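P450 cytochrome, putative (PDB 6Y01) probably binds the molybdenum cofactor and acts as its carrier in a phototrophic bacterium. Local coordinates at residues V48-G53 with N103-S108. Residues are numbered along the deposited sequence; the frame is centred on the assembly and turned at random.
Sequences VLLTGG and NINVLS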
loop_
_atom_site.group_PDB
_atom_site.type_symbol
_atom_site.label_atom_id
_atom_site.label_comp_id
_atom_site.label_asym_id
_atom_site.label_seq_id
_atom_site.Cartn_x
_atom_site.Cartn_y
_atom_site.Cartn_z
ATOM N N VAL D 48 19.673 -13.170 6.717
ATOM C CA VAL D 48 18.555 -13.403 5.806
ATOM C C VAL D 48 18.705 -12.461 4.619
ATOM O O VAL D 48 19.012 -11.240 4.838
ATOM C CB VAL D 48 17.242 -13.214 6.545
ATOM C CG1 VAL D 48 16.066 -13.357 5.608
ATOM C CG2 VAL D 48 17.149 -14.198 7.698
ATOM N N LEU D 49 18.443 -12.936 3.418
ATOM C CA LEU D 49 18.453 -12.105 2.212
ATOM C C LEU D 49 17.038 -11.732 1.874
ATOM O O LEU D 49 16.164 -12.573 1.821
ATOM C CB LEU D 49 19.036 -12.876 1.034
ATOM C CG LEU D 49 18.948 -12.143 -0.305
ATOM C CD1 LEU D 49 19.882 -10.987 -0.339
ATOM C CD2 LEU D 49 19.274 -13.083 -1.435
ATOM N N LEU D 50 16.840 -10.417 1.651
ATOM C CA LEU D 50 15.548 -9.887 1.161
ATOM C C LEU D 50 15.755 -9.257 -0.193
ATOM O O LEU D 50 16.707 -8.498 -0.381
ATOM C CB LEU D 50 14.946 -8.895 2.172
ATOM C CG LEU D 50 13.580 -8.350 1.770
ATOM C CD1 LEU D 50 12.845 -7.829 2.987
ATOM C CD2 LEU D 50 13.745 -7.100 0.874
ATOM N N THR D 51 14.891 -9.577 -1.133
ATOM C CA THR D 51 14.869 -8.893 -2.443
ATOM C C THR D 51 13.430 -8.613 -2.838
ATOM O O THR D 51 12.485 -9.062 -2.179
ATOM C CB THR D 51 15.507 -9.778 -3.534
ATOM O OG1 THR D 51 14.579 -10.786 -3.974
ATOM C CG2 THR D 51 16.872 -10.365 -3.187
ATOM N N GLY D 52 13.281 -7.887 -3.931
ATOM C CA GLY D 52 11.968 -7.650 -4.523
ATOM C C GLY D 52 11.443 -8.846 -5.309
ATOM O O GLY D 52 10.410 -8.747 -5.987
ATOM N N GLY D 53 12.181 -9.976 -5.329
ATOM C CA GLY D 53 11.623 -11.198 -5.929
ATOM C C GLY D 53 11.624 -11.302 -7.465
ATOM O O GLY D 53 10.925 -12.086 -8.003
ATOM N N ASN D 103 8.790 0.391 -0.638
ATOM C CA ASN D 103 8.923 0.937 0.715
ATOM C C ASN D 103 8.994 -0.206 1.732
ATOM O O ASN D 103 9.686 -0.083 2.723
ATOM C CB ASN D 103 7.828 1.977 1.051
ATOM C CG ASN D 103 8.315 2.978 2.094
ATOM O OD1 ASN D 103 9.405 3.560 2.022
ATOM N ND2 ASN D 103 7.460 3.248 3.059
ATOM N N ILE D 104 8.277 -1.304 1.481
ATOM C CA ILE D 104 8.339 -2.469 2.381
ATOM C C ILE D 104 9.736 -3.055 2.349
ATOM O O ILE D 104 10.270 -3.379 3.427
ATOM C CB ILE D 104 7.306 -3.527 1.956
ATOM C CG1 ILE D 104 5.894 -2.926 1.983
ATOM C CG2 ILE D 104 7.438 -4.749 2.854
ATOM C CD1 ILE D 104 4.845 -3.858 1.503
ATOM N N ASN D 105 10.326 -3.120 1.151
ATOM C CA ASN D 105 11.690 -3.691 1.052
ATOM C C ASN D 105 12.632 -2.940 1.982
ATOM O O ASN D 105 13.447 -3.486 2.673
ATOM C CB ASN D 105 12.257 -3.604 -0.374
ATOM C CG ASN D 105 11.470 -4.386 -1.415
ATOM O OD1 ASN D 105 10.566 -5.047 -1.089
ATOM N ND2 ASN D 105 11.774 -4.207 -2.707
ATOM N N VAL D 106 12.520 -1.593 1.940
ATOM C CA VAL D 106 13.507 -0.770 2.688
ATOM C C VAL D 106 13.190 -0.730 4.165
ATOM O O VAL D 106 14.118 -0.811 4.974
ATOM C CB VAL D 106 13.809 0.565 2.030
ATOM C CG1 VAL D 106 14.234 0.380 0.560
ATOM C CG2 VAL D 106 12.654 1.480 2.202
ATOM N N LEU D 107 11.911 -0.656 4.528
ATOM C CA LEU D 107 11.566 -0.628 5.955
ATOM C C LEU D 107 11.906 -1.957 6.650
ATOM O O LEU D 107 12.166 -1.966 7.848
ATOM C CB LEU D 107 10.083 -0.333 6.125
ATOM C CG LEU D 107 9.665 1.118 5.760
ATOM C CD1 LEU D 107 8.144 1.205 5.854
ATOM C CD2 LEU D 107 10.344 2.114 6.667
ATOM N N SER D 108 11.881 -3.054 5.891
ATOM C CA SER D 108 12.122 -4.403 6.456
ATOM C C SER D 108 13.601 -4.752 6.561
ATOM O O SER D 108 13.923 -5.768 7.188
ATOM C CB SER D 108 11.397 -5.402 5.585
ATOM O OG SER D 108 10.013 -5.212 5.534
#
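The carboxamide of Asn105 turns one face to Leu50 and to Gly52, just past strand 48-51. Gly52 N stands almost straight above ND2. Gly52 CA is on the same side but displaced beyond the ND2 end, 3.9 Å from Asn105 ND2. Near the base of the amide, still on that face, sits Leu50, whose CD2 is 4.0 Å from Asn105 CB. ND2 also makes a weak hydrogen bond to Glu124, which falls in a GTxxE sequence that resembles the family motif of LOG-like proteins.

This is sheet-to-helix packing in a Rossmann fold. Helix 102-108 covers one face of the parallel sheet, and Leu50 points to it from the strand. Leu49 and Thr51 instead meet helix 58-68. With chi1 at -177° the isobutyl group of Leu50 extends from the strand toward the helix; CD2 meets CA and CB of Asn105, while CD1 reaches Ser108 CB one turn further along the helix, at 3.8 Å. The Leu50 and Asn105 side chains cross at about a right angle. No hydrogen bond joins the two segments.

Beyond the strand the chain turns through Gly52 and Gly53. Thr51 closes an ST turn there, with Gly53 N 2.9 Å from Thr51 OG1. Gly52 O takes a hydrogen bond from Arg101, just before the helix.

Ser108 also lies at a subunit boundary, where its OG is hydrogen-bonded to Val94 N of the second subunit. Within the helix, Ile104 O accepts two donors from opposite faces of its carbonyl plane: Ser108 N, and Ser108 OG at 2.8 Å from Ile104 O, tilted 35° from that plane.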